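Local coordinates for protein beta-glucosidase (Chaetomella raphigera, PDB 6JXG) that probably hydrolyses terminal, non-reducing beta-D-glucosyl residues to release beta-D-glucose, as a secreted family 3 glycoside hydrolase of cellulose breakdown, at residues T141-Q146 with I190-A195; P349-I354 with A428-I433. All coordinates share one frame; numbering follows the deposited sequence.

Contact 1: T141-Q146 with I190-A195; sequences TITGMQ and IKANVA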
loop_
_atom_site.group_PDB
_atom_site.type_symbol
_atom_site.label_atom_id
_atom_site.label_comp_id
_atom_site.label_asym_id
_atom_site.label_seq_id
_atom_site.Cartn_x
_atom_site.Cartn_y
_atom_site.Cartn_z
ATOM N N THR A 141 -1.722 8.052 5.273
ATOM C CA THR A 141 -2.050 6.919 6.175
ATOM C C THR A 141 -1.408 7.053 7.575
ATOM O O THR A 141 -2.037 6.876 8.599
ATOM C CB THR A 141 -1.604 5.583 5.551
ATOM O OG1 THR A 141 -2.245 5.417 4.248
ATOM C CG2 THR A 141 -1.979 4.468 6.475
ATOM N N ILE A 142 -0.142 7.395 7.607
ATOM C CA ILE A 142 0.596 7.574 8.833
ATOM C C ILE A 142 0.014 8.734 9.625
ATOM O O ILE A 142 -0.140 8.640 10.840
ATOM C CB ILE A 142 2.042 7.796 8.543
ATOM C CG1 ILE A 142 2.610 6.450 8.106
ATOM C CG2 ILE A 142 2.825 8.330 9.758
ATOM C CD1 ILE A 142 3.922 6.604 7.413
ATOM N N THR A 143 -0.279 9.822 8.959
ATOM C CA THR A 143 -0.796 11.005 9.699
ATOM C C THR A 143 -2.152 10.630 10.326
ATOM O O THR A 143 -2.449 11.030 11.457
ATOM C CB THR A 143 -0.909 12.224 8.793
ATOM O OG1 THR A 143 0.382 12.517 8.244
ATOM C CG2 THR A 143 -1.413 13.367 9.606
ATOM N N GLY A 144 -2.977 9.901 9.610
ATOM C CA GLY A 144 -4.215 9.399 10.146
ATOM C C GLY A 144 -4.019 8.525 11.361
ATOM O O GLY A 144 -4.668 8.689 12.406
ATOM N N MET A 145 -3.213 7.501 11.198
ATOM C CA MET A 145 -2.975 6.543 12.258
ATOM C C MET A 145 -2.472 7.216 13.539
ATOM O O MET A 145 -3.000 6.979 14.654
ATOM C CB MET A 145 -1.937 5.534 11.794
ATOM C CG MET A 145 -2.454 4.521 10.792
ATOM S SD MET A 145 -1.168 3.450 10.075
ATOM C CE MET A 145 -0.815 2.310 11.414
ATOM N N GLN A 146 -1.459 8.041 13.364
ATOM C CA GLN A 146 -0.818 8.697 14.499
ATOM C C GLN A 146 -1.679 9.844 15.079
ATOM O O GLN A 146 -1.658 10.071 16.299
ATOM C CB GLN A 146 0.600 9.116 14.158
ATOM C CG GLN A 146 1.428 7.896 13.738
ATOM C CD GLN A 146 2.908 8.055 13.734
ATOM O OE1 GLN A 146 3.642 7.048 13.668
ATOM N NE2 GLN A 146 3.389 9.273 13.719
ATOM N N ILE A 190 9.051 9.171 6.797
ATOM C CA ILE A 190 9.848 9.870 7.785
ATOM C C ILE A 190 9.496 11.358 7.956
ATOM O O ILE A 190 9.351 11.830 9.111
ATOM C CB ILE A 190 11.335 9.668 7.470
ATOM C CG1 ILE A 190 11.671 8.168 7.614
ATOM C CG2 ILE A 190 12.189 10.512 8.371
ATOM C CD1 ILE A 190 13.014 7.672 7.059
ATOM N N LYS A 191 9.376 12.095 6.872
ATOM C CA LYS A 191 8.857 13.489 6.901
ATOM C C LYS A 191 7.510 13.592 7.585
ATOM O O LYS A 191 7.247 14.534 8.316
ATOM C CB LYS A 191 8.770 14.018 5.462
ATOM C CG LYS A 191 8.157 15.416 5.322
ATOM C CD LYS A 191 9.175 16.455 5.841
ATOM C CE LYS A 191 8.655 17.920 5.743
ATOM N NZ LYS A 191 7.232 18.077 6.106
ATOM N N ALA A 192 6.631 12.596 7.418
ATOM C CA ALA A 192 5.382 12.629 8.118
ATOM C C ALA A 192 5.484 12.155 9.609
ATOM O O ALA A 192 4.515 11.785 10.181
ATOM C CB ALA A 192 4.350 11.791 7.388
ATOM N N ASN A 193 6.696 12.002 10.125
ATOM C CA ASN A 193 6.948 11.688 11.581
ATOM C C ASN A 193 6.513 10.305 11.956
ATOM O O ASN A 193 6.141 10.022 13.081
ATOM C CB ASN A 193 6.336 12.725 12.504
ATOM C CG ASN A 193 7.083 14.047 12.425
ATOM O OD1 ASN A 193 8.314 14.083 12.375
ATOM N ND2 ASN A 193 6.339 15.125 12.337
ATOM N N VAL A 194 6.603 9.400 10.993
ATOM C CA VAL A 194 6.440 7.962 11.334
ATOM C C VAL A 194 7.261 7.548 12.568
ATOM O O VAL A 194 8.464 7.839 12.721
ATOM C CB VAL A 194 6.625 7.024 10.147
ATOM C CG1 VAL A 194 8.089 6.732 9.900
ATOM C CG2 VAL A 194 5.865 5.697 10.342
ATOM N N ALA A 195 6.589 6.856 13.479
ATOM C CA ALA A 195 7.222 6.480 14.777
ATOM C C ALA A 195 8.287 5.422 14.677
ATOM O O ALA A 195 9.260 5.385 15.481
ATOM C CB ALA A 195 6.122 6.045 15.755
HETATM O O HOH W 1 2.100 12.812 10.362
#

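Contact 2: P349-I354 with A428-I433; sequences PASLAI and AAETAI. With MAN (alpha-D-mannopyranose), chain E.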
loop_
_atom_site.group_PDB
_atom_site.type_symbol
_atom_site.label_atom_id
_atom_site.label_comp_id
_atom_site.label_asym_id
_atom_site.label_seq_id
_atom_site.Cartn_x
_atom_site.Cartn_y
_atom_site.Cartn_z
ATOM N N PRO A 349 -32.614 -4.585 -16.133
ATOM C CA PRO A 349 -32.627 -5.761 -17.037
ATOM C C PRO A 349 -33.708 -6.777 -16.624
ATOM O O PRO A 349 -34.097 -6.778 -15.483
ATOM C CB PRO A 349 -31.230 -6.343 -16.884
ATOM C CG PRO A 349 -30.741 -5.840 -15.572
ATOM C CD PRO A 349 -31.428 -4.539 -15.267
ATOM N N ALA A 350 -34.224 -7.558 -17.574
ATOM C CA ALA A 350 -35.333 -8.488 -17.305
ATOM C C ALA A 350 -34.762 -9.663 -16.522
ATOM O O ALA A 350 -35.424 -10.241 -15.681
ATOM C CB ALA A 350 -35.926 -9.002 -18.624
ATOM N N SER A 351 -33.510 -10.010 -16.819
ATOM C CA SER A 351 -32.877 -11.159 -16.189
ATOM C C SER A 351 -31.363 -10.975 -16.188
ATOM O O SER A 351 -30.836 -10.297 -17.082
ATOM C CB SER A 351 -33.242 -12.405 -16.964
ATOM O OG SER A 351 -32.819 -12.256 -18.277
ATOM N N LEU A 352 -30.691 -11.607 -15.213
ATOM C CA LEU A 352 -29.253 -11.437 -14.991
ATOM C C LEU A 352 -28.685 -12.735 -14.492
ATOM O O LEU A 352 -29.173 -13.250 -13.513
ATOM C CB LEU A 352 -29.110 -10.389 -13.901
ATOM C CG LEU A 352 -28.103 -9.271 -13.900
ATOM C CD1 LEU A 352 -27.770 -8.654 -15.249
ATOM C CD2 LEU A 352 -28.628 -8.213 -12.927
ATOM N N ALA A 353 -27.745 -13.320 -15.202
ATOM C CA ALA A 353 -27.027 -14.481 -14.706
ATOM C C ALA A 353 -25.841 -14.017 -13.828
ATOM O O ALA A 353 -25.179 -12.997 -14.160
ATOM C CB ALA A 353 -26.526 -15.346 -15.893
ATOM N N ILE A 354 -25.594 -14.740 -12.733
ATOM C CA ILE A 354 -24.516 -14.390 -11.742
ATOM C C ILE A 354 -23.600 -15.608 -11.663
ATOM O O ILE A 354 -24.040 -16.710 -11.241
ATOM C CB ILE A 354 -25.107 -13.942 -10.389
ATOM C CG1 ILE A 354 -26.047 -12.750 -10.587
ATOM C CG2 ILE A 354 -24.021 -13.678 -9.326
ATOM C CD1 ILE A 354 -25.453 -11.406 -10.964
ATOM N N ALA A 428 -29.483 -18.376 -20.342
ATOM C CA ALA A 428 -30.803 -18.260 -19.822
ATOM C C ALA A 428 -31.083 -16.874 -19.329
ATOM O O ALA A 428 -32.114 -16.685 -18.731
ATOM C CB ALA A 428 -31.060 -19.314 -18.713
ATOM N N ALA A 429 -30.208 -15.891 -19.584
ATOM C CA ALA A 429 -30.474 -14.528 -19.136
ATOM C C ALA A 429 -30.115 -13.514 -20.227
ATOM O O ALA A 429 -29.279 -13.793 -21.042
ATOM C CB ALA A 429 -29.632 -14.221 -17.889
ATOM N N GLU A 430 -30.683 -12.316 -20.155
ATOM C CA GLU A 430 -30.412 -11.238 -21.098
ATOM C C GLU A 430 -28.946 -10.752 -20.989
ATOM O O GLU A 430 -28.305 -10.349 -21.950
ATOM C CB GLU A 430 -31.269 -10.052 -20.750
ATOM C CG GLU A 430 -32.750 -10.141 -20.997
ATOM C CD GLU A 430 -33.321 -8.747 -21.225
ATOM O OE1 GLU A 430 -32.746 -7.727 -20.714
ATOM O OE2 GLU A 430 -34.322 -8.678 -21.963
ATOM N N THR A 431 -28.411 -10.853 -19.793
ATOM C CA THR A 431 -27.088 -10.268 -19.481
ATOM C C THR A 431 -26.494 -11.155 -18.436
ATOM O O THR A 431 -27.213 -11.608 -17.547
ATOM C CB THR A 431 -27.271 -8.840 -18.928
ATOM O OG1 THR A 431 -27.698 -8.008 -20.002
ATOM C CG2 THR A 431 -25.900 -8.209 -18.429
ATOM N N ALA A 432 -25.190 -11.361 -18.523
ATOM C CA ALA A 432 -24.417 -12.212 -17.588
ATOM C C ALA A 432 -23.281 -11.446 -16.960
ATOM O O ALA A 432 -22.496 -10.833 -17.687
ATOM C CB ALA A 432 -23.808 -13.371 -18.345
ATOM N N ILE A 433 -23.183 -11.499 -15.640
ATOM C CA ILE A 433 -22.040 -10.910 -14.916
ATOM C C ILE A 433 -21.233 -12.076 -14.340
ATOM O O ILE A 433 -21.793 -12.928 -13.593
ATOM C CB ILE A 433 -22.464 -10.010 -13.735
ATOM C CG1 ILE A 433 -23.618 -9.061 -14.128
ATOM C CG2 ILE A 433 -21.239 -9.326 -13.190
ATOM C CD1 ILE A 433 -24.185 -8.166 -13.028
HETATM C C1 MAN E . -28.466 -6.936 -19.493
HETATM C C2 MAN E . -29.081 -6.703 -20.882
HETATM C C3 MAN E . -28.238 -5.865 -21.848
HETATM C C4 MAN E . -27.650 -4.651 -21.141
HETATM C C5 MAN E . -26.872 -5.215 -19.984
HETATM C C6 MAN E . -26.031 -4.161 -19.304
HETATM O O2 MAN E . -30.239 -5.989 -20.623
HETATM O O3 MAN E . -29.121 -5.449 -22.855
HETATM O O4 MAN E . -26.807 -3.853 -21.991
HETATM O O5 MAN E . -27.755 -5.813 -19.054
HETATM O O6 MAN E . -26.852 -3.177 -18.701
#

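Contact 1: T141-Q146 with I190-A195
The carboxamide of Q146 reads two backbone groups of the chain that leaves helix 184-191. Its NE2 donates to N193 O at 2.9 Å with a nearly straight N-H...O angle of 163°; the acceptor lies close to the plane of the amide, although the donor stands well above the carbonyl plane of N193. Next to it, OE1 takes the N-H of A195 at 3.0 Å, in its carbonyl plane and on a lone pair. The extended chain beyond CG (chi2 -164°) carries the amide across, and OE1 also accepts from A152 N of strand 151-157.

Beside this polar pair, I142 supplies the apolar part. Its CD1 meets V194 CG2 at 3.6 Å, the two side chains crossing obliquely, while its CG2 lies 3.9 Å from A192 O. At the neighbouring T143, a water bridges the segments, donating to T143 OG1 (2.7 Å) and to A192 O (2.6 Å); T143 OG1 is also bonded to S139 O within its own helix.

The backbone groups that Q146 bonds lie at and just after a Schellman motif. N193, with positive phi (69°), is its C-prime residue, and the bonds V194 N to A189 O and N193 N to I190 O close helix 184-191. The N193 side chain turns elsewhere, OD1 accepting from W6 NE1 and ND2 bonding D5 OD2.

With both ends of the amide engaged by backbone partners, the flip of Q146 is fixed; within the N-terminal, TIM-barrel-clan domain, helix 131-147 is tied to the loop leading into strand 196-199 by directional bonds as well as apolar packing.

Contact 2: P349-I354 with A428-I433
P349 CB lies 4.3 Å from E430 OE1 and borders the mannose that is O-linked to T431 OG1. At A350 the backbone N points almost straight at E430 OE1, but the length of 3.5 Å makes this a weak hydrogen bond. The same OE1 accepts from mannose O2 at 3.1 Å, while the A350 methyl packs against the carboxylate carbon, so E430 spans the sugar and the start of the strand.

S351 makes the stronger polar link. Its OG, held between the backbone N and the carbonyl carbon (chi1 59°), accepts the N-H of E430 at 2.8 Å. With an alanine here, E430 N would probably lose its acceptor, and the turn into strand 431-438 would be less firmly fixed.

From L352 onward the side chains alternate between the faces of the parallel pair. L352 CD1 lies alongside T431 CG2 at 3.7 Å, both side chains pointing the same way, and its CG meets the end of I433. A353 projects to the other face, its CB against A429 CB and A432 CB. Its backbone forms the ladder here: A353 N donates to T431 O at 3.0 Å, and A353 O accepts from I433 N at 2.9 Å. I354 returns to the face of L352, where its CD1 meets I433 CD1 at 4.0 Å.

This is a parallel strand pair inside the mixed sheet of the family 3 C-terminal domain, its short segments at 29°. Strand 351-355 lies between 431-438 and 410-414, bonded to the latter through the backbones of L352 and I354; strand 477-483 flanks 431-438 on its far side, where T431 touches I478 and I433 touches V480. Helix 396-406 comes in the chain between strands 351-355 and 410-414, and helix 419-427 leads into strand 431-438.

In the fold
Contact 1 closes along the chain before contact 2 opens, and the two share no helix, strand or sheet. Contact 1 lies in the family 3 N-terminal domain, of the TIM-barrel clan, where it joins helix 131-147 to the exit of helix 184-191 next to strands 151-157 and 196-199. Contact 2 lies in the C-terminal domain, pairing neighbouring strands of a separate mixed sheet near its glycosylated end. Their centres are about 47 Å apart, on opposite sides of the chain's centre, and their nearest atoms about 30 Å apart. Each is thus internal to its own domain, helix against helix exit in one and strand against strand in the other, and neither bridges the two.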